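PDB 6SLN: RagA protein from Porphyromonas gingivalis, which probably carries nutrients across the outer membrane through a plugged beta-barrel, with energy delivered by TonB, as in other TonB-dependent receptors. Local coordinates for residues E524-E529 with Y567-F572; A462-T467 with V497-T502. One frame throughout, in Å; residues are numbered along the deposited sequence.

Following the chain from the N terminus, past the plug and the earlier barrel strands, the first contact met is interaction 2 (462-467 with 497-502), which zips the antiparallel hairpin of strands 456-475 and 487-510; 29 residues intervene, many in the strands themselves. The chain then turns into strand 515-540, whose pairing with strand 561-580 in interaction 1 (524-529 with 567-572) closes a second loop, with 37 intervening residues. The loops follow in series, neither nesting nor crossing. Strands 487-510 and 515-540 are neighbours, so the two contacts join four consecutive strands of the transmembrane barrel wall. Between them, Tyr525 O lies 2.8 Å from Phe501 N, a probable hydrogen bond. Both contacts touch one dodecyl maltoside.

Interaction 1. Residues E524-E529 with Y567-F572; sequences EYIEYE and YAYLSF. With 3PE (1,2-Distearoyl-sn-glycerophosphoethanolamine), chain G; LMT (dodecyl-beta-D-maltoside), chain H.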
loop_
_atom_site.group_PDB
_atom_site.type_symbol
_atom_site.label_atom_id
_atom_site.label_comp_id
_atom_site.label_asym_id
_atom_site.label_seq_id
_atom_site.Cartn_x
_atom_site.Cartn_y
_atom_site.Cartn_z
ATOM N N GLU A 524 5.940 -29.201 19.426
ATOM C CA GLU A 524 5.781 -27.758 19.344
ATOM C C GLU A 524 6.119 -27.269 17.941
ATOM O O GLU A 524 7.187 -27.598 17.415
ATOM C CB GLU A 524 6.670 -27.078 20.377
ATOM C CG GLU A 524 6.791 -25.578 20.213
ATOM C CD GLU A 524 7.054 -24.897 21.531
ATOM O OE1 GLU A 524 8.236 -24.756 21.926
ATOM O OE2 GLU A 524 6.064 -24.534 22.183
ATOM N N TYR A 525 5.216 -26.473 17.348
ATOM C CA TYR A 525 5.434 -25.819 16.057
ATOM C C TYR A 525 5.089 -24.332 16.170
ATOM O O TYR A 525 3.972 -23.968 16.559
ATOM C CB TYR A 525 4.605 -26.474 14.950
ATOM C CG TYR A 525 4.734 -25.792 13.587
ATOM C CD1 TYR A 525 5.866 -25.978 12.806
ATOM C CD2 TYR A 525 3.720 -24.976 13.080
ATOM C CE1 TYR A 525 5.993 -25.369 11.571
ATOM C CE2 TYR A 525 3.847 -24.359 11.836
ATOM C CZ TYR A 525 4.984 -24.570 11.084
ATOM O OH TYR A 525 5.134 -23.974 9.844
ATOM N N ILE A 526 6.053 -23.480 15.848
ATOM C CA ILE A 526 5.854 -22.043 15.801
ATOM C C ILE A 526 6.262 -21.588 14.410
ATOM O O ILE A 526 7.257 -22.067 13.855
ATOM C CB ILE A 526 6.649 -21.284 16.896
ATOM C CG1 ILE A 526 8.150 -21.395 16.660
ATOM C CG2 ILE A 526 6.324 -21.791 18.306
ATOM C CD1 ILE A 526 8.984 -20.596 17.648
ATOM N N GLU A 527 5.465 -20.697 13.831
ATOM C CA GLU A 527 5.756 -20.146 12.519
ATOM C C GLU A 527 5.349 -18.686 12.515
ATOM O O GLU A 527 4.497 -18.265 13.299
ATOM C CB GLU A 527 5.046 -20.912 11.396
ATOM C CG GLU A 527 3.639 -20.454 11.093
ATOM C CD GLU A 527 3.085 -21.141 9.857
ATOM O OE1 GLU A 527 3.755 -22.061 9.325
ATOM O OE2 GLU A 527 1.983 -20.755 9.413
ATOM N N TYR A 528 5.983 -17.923 11.631
ATOM C CA TYR A 528 5.778 -16.486 11.527
ATOM C C TYR A 528 5.766 -16.103 10.058
ATOM O O TYR A 528 6.670 -16.477 9.310
ATOM C CB TYR A 528 6.884 -15.710 12.269
ATOM C CG TYR A 528 6.971 -14.229 11.910
ATOM C CD1 TYR A 528 7.651 -13.813 10.772
ATOM C CD2 TYR A 528 6.385 -13.253 12.717
ATOM C CE1 TYR A 528 7.732 -12.497 10.425
ATOM C CE2 TYR A 528 6.469 -11.925 12.384
ATOM C CZ TYR A 528 7.147 -11.547 11.232
ATOM O OH TYR A 528 7.245 -10.220 10.868
ATOM N N GLU A 529 4.753 -15.363 9.651
ATOM C CA GLU A 529 4.760 -14.644 8.388
ATOM C C GLU A 529 4.615 -13.172 8.720
ATOM O O GLU A 529 3.850 -12.812 9.613
ATOM C CB GLU A 529 3.608 -15.062 7.456
ATOM C CG GLU A 529 3.644 -16.485 6.982
ATOM C CD GLU A 529 3.291 -17.472 8.078
ATOM O OE1 GLU A 529 3.975 -18.519 8.149
ATOM O OE2 GLU A 529 2.342 -17.202 8.863
ATOM N N TYR A 567 9.643 -17.275 9.027
ATOM C CA TYR A 567 10.471 -18.290 9.640
ATOM C C TYR A 567 9.536 -19.293 10.287
ATOM O O TYR A 567 8.341 -19.037 10.462
ATOM C CB TYR A 567 11.467 -17.689 10.652
ATOM C CG TYR A 567 10.874 -17.072 11.910
ATOM C CD1 TYR A 567 10.399 -17.862 12.954
ATOM C CD2 TYR A 567 10.821 -15.688 12.069
ATOM C CE1 TYR A 567 9.865 -17.278 14.122
ATOM C CE2 TYR A 567 10.287 -15.101 13.229
ATOM C CZ TYR A 567 9.814 -15.901 14.241
ATOM O OH TYR A 567 9.304 -15.330 15.371
ATOM N N ALA A 568 10.097 -20.445 10.635
ATOM C CA ALA A 568 9.351 -21.438 11.385
ATOM C C ALA A 568 10.324 -22.275 12.202
ATOM O O ALA A 568 11.535 -22.306 11.942
ATOM C CB ALA A 568 8.498 -22.316 10.459
ATOM N N TYR A 569 9.773 -22.932 13.215
ATOM C CA TYR A 569 10.515 -23.857 14.051
ATOM C C TYR A 569 9.656 -25.092 14.254
ATOM O O TYR A 569 8.425 -24.999 14.328
ATOM C CB TYR A 569 10.856 -23.255 15.417
ATOM C CG TYR A 569 11.967 -22.236 15.431
ATOM C CD1 TYR A 569 13.299 -22.631 15.494
ATOM C CD2 TYR A 569 11.683 -20.869 15.421
ATOM C CE1 TYR A 569 14.318 -21.690 15.530
ATOM C CE2 TYR A 569 12.696 -19.920 15.446
ATOM C CZ TYR A 569 14.010 -20.337 15.500
ATOM O OH TYR A 569 15.024 -19.401 15.531
ATOM N N LEU A 570 10.316 -26.250 14.339
ATOM C CA LEU A 570 9.672 -27.510 14.694
ATOM C C LEU A 570 10.462 -28.148 15.818
ATOM O O LEU A 570 11.693 -28.231 15.742
ATOM C CB LEU A 570 9.588 -28.479 13.510
ATOM C CG LEU A 570 8.866 -29.793 13.854
ATOM C CD1 LEU A 570 7.370 -29.572 14.202
ATOM C CD2 LEU A 570 9.024 -30.788 12.724
ATOM N N SER A 571 9.757 -28.622 16.844
ATOM C CA SER A 571 10.398 -29.052 18.074
ATOM C C SER A 571 9.783 -30.344 18.582
ATOM O O SER A 571 8.565 -30.531 18.517
ATOM C CB SER A 571 10.270 -27.966 19.140
ATOM O OG SER A 571 11.377 -27.097 19.093
ATOM N N PHE A 572 10.634 -31.236 19.086
ATOM C CA PHE A 572 10.190 -32.406 19.829
ATOM C C PHE A 572 11.018 -32.464 21.090
ATOM O O PHE A 572 12.248 -32.353 21.025
ATOM C CB PHE A 572 10.344 -33.685 19.015
ATOM C CG PHE A 572 9.595 -33.663 17.709
ATOM C CD1 PHE A 572 8.229 -33.851 17.679
ATOM C CD2 PHE A 572 10.262 -33.452 16.513
ATOM C CE1 PHE A 572 7.534 -33.830 16.481
ATOM C CE2 PHE A 572 9.577 -33.427 15.315
ATOM C CZ PHE A 572 8.204 -33.612 15.300
HETATM C C1 3PE G . 4.340 -28.762 10.067
HETATM C C2 3PE G . 3.406 -29.141 11.196
HETATM C C3 3PE G . 4.188 -29.949 12.249
HETATM O O31 3PE G . 3.331 -30.419 13.254
HETATM O O32 3PE G . 4.020 -32.533 12.957
HETATM C C31 3PE G . 3.192 -31.812 13.397
HETATM C C32 3PE G . 1.958 -32.406 14.102
HETATM C C33 3PE G . 2.239 -32.911 15.521
HETATM C C34 3PE G . 1.029 -33.688 16.053
HETATM C C35 3PE G . 0.202 -32.877 17.060
HETATM C C36 3PE G . -0.293 -33.793 18.183
HETATM C C37 3PE G . -1.612 -33.295 18.784
HETATM C C38 3PE G . -2.032 -34.234 19.920
HETATM C C39 3PE G . -3.225 -33.643 20.661
HETATM C C3A 3PE G . -3.396 -34.315 22.021
HETATM C C3B 3PE G . -4.094 -33.356 22.990
HETATM O O21 3PE G . 2.909 -27.908 11.661
HETATM O O22 3PE G . 0.724 -27.659 11.228
HETATM C C21 3PE G . 1.550 -27.903 12.032
HETATM C C22 3PE G . 1.113 -28.190 13.472
HETATM C C23 3PE G . -0.408 -28.109 13.630
HETATM C C24 3PE G . -0.835 -29.235 14.578
HETATM C C25 3PE G . -1.643 -28.731 15.777
HETATM C C26 3PE G . -2.478 -29.884 16.359
HETATM C C27 3PE G . -3.496 -29.332 17.360
HETATM C C28 3PE G . -4.349 -30.449 17.974
HETATM C C29 3PE G . -5.287 -29.893 19.057
HETATM C C2A 3PE G . -6.644 -30.610 19.071
HETATM C C2B 3PE G . -7.185 -30.902 20.487
HETATM C C2C 3PE G . -8.711 -30.671 20.529
HETATM C C2D 3PE G . -9.373 -31.025 21.877
HETATM C C1B LMT H . 4.030 -24.255 5.142
HETATM C C2B LMT H . 3.995 -22.706 4.805
HETATM C C3B LMT H . 4.343 -22.395 3.328
HETATM C C4B LMT H . 5.621 -23.178 2.970
HETATM C C5B LMT H . 5.145 -24.637 3.035
HETATM C C6B LMT H . 6.068 -25.586 2.257
HETATM O O1B LMT H . 2.751 -24.842 5.144
HETATM O O2B LMT H . 2.768 -22.178 5.148
HETATM O O3B LMT H . 4.422 -21.049 3.071
HETATM O "O4'" LMT H . 6.104 -22.851 1.720
HETATM O O5B LMT H . 4.953 -25.030 4.386
HETATM O O6B LMT H . 5.335 -26.353 1.356
HETATM C "C1'" LMT H . -0.388 -25.765 7.473
HETATM C "C2'" LMT H . 0.665 -24.936 8.239
HETATM C "C3'" LMT H . 1.568 -24.349 7.140
HETATM C "C4'" LMT H . 2.316 -25.446 6.355
HETATM C "C5'" LMT H . 1.354 -26.652 6.020
HETATM C "C6'" LMT H . 2.090 -27.966 5.756
HETATM O "O1'" LMT H . -1.513 -26.168 8.200
HETATM O "O2'" LMT H . 0.112 -23.869 8.922
HETATM O "O3'" LMT H . 2.445 -23.423 7.662
HETATM O "O5'" LMT H . 0.285 -26.921 6.948
HETATM O "O6'" LMT H . 3.476 -27.751 5.848
HETATM C C1 LMT H . -1.576 -26.077 9.633
HETATM C C2 LMT H . -3.015 -25.739 9.985
HETATM C C3 LMT H . -3.291 -25.307 11.405
HETATM C C4 LMT H . -4.688 -25.742 11.841
HETATM C C5 LMT H . -4.674 -26.292 13.246
HETATM C C6 LMT H . -5.828 -25.844 14.115
HETATM C C7 LMT H . -5.506 -26.182 15.556
HETATM C C8 LMT H . -6.638 -25.867 16.512
HETATM C C9 LMT H . -6.244 -26.181 17.944
HETATM C C10 LMT H . -7.368 -25.969 18.942
HETATM C C11 LMT H . -6.821 -26.026 20.354
HETATM C C12 LMT H . -7.879 -26.101 21.413
#
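Tyr569 and Ile526 are tied by a reciprocal pair of backbone hydrogen bonds, of which Tyr569 N to Ile526 O is the shorter at 2.7 Å. Glu524 with Ser571 and Tyr528 with Tyr567 repeat the pattern. On the face of Tyr525 and Glu527, Tyr525 OH and the maltoside O3' both crowd Glu527 OE1, at apparent lengths too short to be trusted, while Glu527 OE2 forms a salt bridge to Lys499. The two strands are neighbouring antiparallel staves of the TonB-dependent receptor barrel. Leu570 and Tyr525 turn to the lipid-bearing face, where 3PE O21 sits over one face of the Tyr525 ring, 3.4 Å from CD2, and Leu570 CD1 meets 3PE C3 at 3.8 Å. Small Ala568 fits beside the tyrosine, its CB 3.8 Å from Tyr525 OH. The face of Ile526, Tyr528, Tyr567 and Tyr569 carries further aromatics. With chi1 at 67°, Tyr567 CG lies between its backbone N and carbonyl carbon, which brings the ring across to Tyr528, whose CB makes a CH-pi contact 3.6 Å from the Tyr567 ring centroid. The two rings are nearly parallel (9°) but slid so far that they barely overlap. Ile526 runs alongside Tyr569, its CD1 3.5 Å from Tyr569 CD2.

Interaction 2. Residues A462-T467 with V497-T502; sequences AGVDIT and VSKSFT. With LMT (dodecyl-beta-D-maltoside), chain H.
Gly463 and Ser500 face each other in a hydrogen-bonded pair of the beta-hairpin formed by strands 456-475 and 487-510, two successive staves of the outer-membrane barrel. Their backbones exchange two bonds, Gly463 N to Ser500 O at 3.0 Å and Ser500 N to Gly463 O at 2.9 Å. Asp465 and Ser498 form the next such pair, and here both N-H groups point almost straight at their acceptors (170° and 171°). Weaker CA-H...O contacts fill the intervals, such as Val464 CA to Ser498 O at 3.4 Å.

Polar side chains share the face of Asp465, Ser498 and Ser500. Compact serines fit this side, where Met165 of the plug touches Asp465 and Ser500.

Apolar contacts occupy the opposite face, as befits the side that meets detergent and lipid. Val464 and Val497 each set one methyl anti to the backbone N, and these branches meet at an oblique crossing, Val464 CG2 to Val497 CG1 at 3.5 Å. His440 of the second subunit packs on Val497 and on Ile466. The aliphatic CG of Lys499 lies 4.0 Å from Val464 CG2, and its ammonium leads away toward Glu527. Ala462, with its small methyl, lies beside the Phe501 ring, and both touch the dodecyl tail: Ala462 CB is 3.6 Å from Phe501 CD2 and 3.7 Å from C9 of the maltoside, while Phe501 CZ approaches C3 of that tail at 3.9 Å.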
loop_
_atom_site.group_PDB
_atom_site.type_symbol
_atom_site.label_atom_id
_atom_site.label_comp_id
_atom_site.label_asym_id
_atom_site.label_seq_id
_atom_site.Cartn_x
_atom_site.Cartn_y
_atom_site.Cartn_z
ATOM N N ALA A 462 -2.882 -23.725 21.525
ATOM C CA ALA A 462 -2.705 -23.159 20.202
ATOM C C ALA A 462 -3.069 -21.691 20.280
ATOM O O ALA A 462 -3.981 -21.304 21.018
ATOM C CB ALA A 462 -3.553 -23.893 19.144
ATOM N N GLY A 463 -2.344 -20.882 19.525
ATOM C CA GLY A 463 -2.561 -19.453 19.544
ATOM C C GLY A 463 -2.023 -18.810 18.290
ATOM O O GLY A 463 -1.107 -19.330 17.646
ATOM N N VAL A 464 -2.602 -17.668 17.940
ATOM C CA VAL A 464 -2.077 -16.829 16.878
ATOM C C VAL A 464 -2.096 -15.400 17.393
ATOM O O VAL A 464 -3.072 -14.971 18.017
ATOM C CB VAL A 464 -2.874 -16.983 15.566
ATOM C CG1 VAL A 464 -4.373 -16.720 15.784
ATOM C CG2 VAL A 464 -2.309 -16.085 14.478
ATOM N N ASP A 465 -0.989 -14.701 17.210
ATOM C CA ASP A 465 -0.871 -13.294 17.537
ATOM C C ASP A 465 -0.853 -12.538 16.223
ATOM O O ASP A 465 -0.015 -12.815 15.357
ATOM C CB ASP A 465 0.401 -13.012 18.336
ATOM C CG ASP A 465 0.285 -13.463 19.767
ATOM O OD1 ASP A 465 -0.679 -14.193 20.078
ATOM O OD2 ASP A 465 1.146 -13.093 20.579
ATOM N N ILE A 466 -1.769 -11.593 16.069
ATOM C CA ILE A 466 -1.918 -10.877 14.813
ATOM C C ILE A 466 -1.669 -9.399 15.064
ATOM O O ILE A 466 -2.209 -8.817 16.013
ATOM C CB ILE A 466 -3.302 -11.125 14.185
ATOM C CG1 ILE A 466 -3.506 -12.626 13.973
ATOM C CG2 ILE A 466 -3.437 -10.384 12.862
ATOM C CD1 ILE A 466 -4.819 -12.968 13.269
ATOM N N THR A 467 -0.828 -8.805 14.233
ATOM C CA THR A 467 -0.594 -7.375 14.254
ATOM C C THR A 467 -0.920 -6.840 12.872
ATOM O O THR A 467 -0.398 -7.351 11.871
ATOM C CB THR A 467 0.861 -7.026 14.619
ATOM O OG1 THR A 467 1.287 -7.781 15.765
ATOM C CG2 THR A 467 0.979 -5.542 14.904
ATOM N N VAL A 497 1.742 -12.274 11.544
ATOM C CA VAL A 497 0.991 -13.420 12.026
ATOM C C VAL A 497 2.017 -14.382 12.597
ATOM O O VAL A 497 2.888 -14.878 11.872
ATOM C CB VAL A 497 0.136 -14.067 10.924
ATOM C CG1 VAL A 497 -0.648 -15.205 11.492
ATOM C CG2 VAL A 497 -0.807 -13.031 10.308
ATOM N N SER A 498 1.958 -14.600 13.901
ATOM C CA SER A 498 2.832 -15.565 14.557
ATOM C C SER A 498 1.946 -16.650 15.160
ATOM O O SER A 498 1.206 -16.398 16.121
ATOM C CB SER A 498 3.729 -14.888 15.590
ATOM O OG SER A 498 3.003 -14.004 16.415
ATOM N N LYS A 499 1.972 -17.836 14.546
ATOM C CA LYS A 499 1.194 -18.979 15.000
ATOM C C LYS A 499 2.044 -19.875 15.880
ATOM O O LYS A 499 3.269 -19.936 15.746
ATOM C CB LYS A 499 0.653 -19.804 13.831
ATOM C CG LYS A 499 -0.188 -19.048 12.837
ATOM C CD LYS A 499 -0.436 -19.896 11.611
ATOM C CE LYS A 499 -0.384 -19.053 10.346
ATOM N NZ LYS A 499 -0.437 -19.923 9.139
ATOM N N SER A 500 1.377 -20.595 16.773
ATOM C CA SER A 500 2.119 -21.425 17.703
ATOM C C SER A 500 1.234 -22.545 18.229
ATOM O O SER A 500 0.120 -22.291 18.706
ATOM C CB SER A 500 2.647 -20.584 18.855
ATOM O OG SER A 500 2.851 -21.354 20.035
ATOM N N PHE A 501 1.740 -23.781 18.158
ATOM C CA PHE A 501 1.063 -24.941 18.709
ATOM C C PHE A 501 2.031 -25.719 19.586
ATOM O O PHE A 501 3.166 -25.979 19.178
ATOM C CB PHE A 501 0.515 -25.846 17.607
ATOM C CG PHE A 501 -0.112 -25.101 16.472
ATOM C CD1 PHE A 501 0.675 -24.587 15.459
ATOM C CD2 PHE A 501 -1.481 -24.932 16.405
ATOM C CE1 PHE A 501 0.123 -23.906 14.420
ATOM C CE2 PHE A 501 -2.043 -24.260 15.354
ATOM C CZ PHE A 501 -1.235 -23.739 14.360
ATOM N N THR A 502 1.571 -26.100 20.780
ATOM C CA THR A 502 2.348 -26.888 21.723
ATOM C C THR A 502 1.492 -28.034 22.237
ATOM O O THR A 502 0.396 -27.811 22.760
ATOM C CB THR A 502 2.842 -26.049 22.901
ATOM O OG1 THR A 502 3.703 -25.013 22.418
ATOM C CG2 THR A 502 3.618 -26.936 23.886
HETATM C C1B LMT H . 4.030 -24.255 5.142
HETATM C C2B LMT H . 3.995 -22.706 4.805
HETATM C C3B LMT H . 4.343 -22.395 3.328
HETATM C C4B LMT H . 5.621 -23.178 2.970
HETATM C C5B LMT H . 5.145 -24.637 3.035
HETATM C C6B LMT H . 6.068 -25.586 2.257
HETATM O O1B LMT H . 2.751 -24.842 5.144
HETATM O O2B LMT H . 2.768 -22.178 5.148
HETATM O O3B LMT H . 4.422 -21.049 3.071
HETATM O "O4'" LMT H . 6.104 -22.851 1.720
HETATM O O5B LMT H . 4.953 -25.030 4.386
HETATM O O6B LMT H . 5.335 -26.353 1.356
HETATM C "C1'" LMT H . -0.388 -25.765 7.473
HETATM C "C2'" LMT H . 0.665 -24.936 8.239
HETATM C "C3'" LMT H . 1.568 -24.349 7.140
HETATM C "C4'" LMT H . 2.316 -25.446 6.355
HETATM C "C5'" LMT H . 1.354 -26.652 6.020
HETATM C "C6'" LMT H . 2.090 -27.966 5.756
HETATM O "O1'" LMT H . -1.513 -26.168 8.200
HETATM O "O2'" LMT H . 0.112 -23.869 8.922
HETATM O "O3'" LMT H . 2.445 -23.423 7.662
HETATM O "O5'" LMT H . 0.285 -26.921 6.948
HETATM O "O6'" LMT H . 3.476 -27.751 5.848
HETATM C C1 LMT H . -1.576 -26.077 9.633
HETATM C C2 LMT H . -3.015 -25.739 9.985
HETATM C C3 LMT H . -3.291 -25.307 11.405
HETATM C C4 LMT H . -4.688 -25.742 11.841
HETATM C C5 LMT H . -4.674 -26.292 13.246
HETATM C C6 LMT H . -5.828 -25.844 14.115
HETATM C C7 LMT H . -5.506 -26.182 15.556
HETATM C C8 LMT H . -6.638 -25.867 16.512
HETATM C C9 LMT H . -6.244 -26.181 17.944
HETATM C C10 LMT H . -7.368 -25.969 18.942
HETATM C C11 LMT H . -6.821 -26.026 20.354
HETATM C C12 LMT H . -7.879 -26.101 21.413
#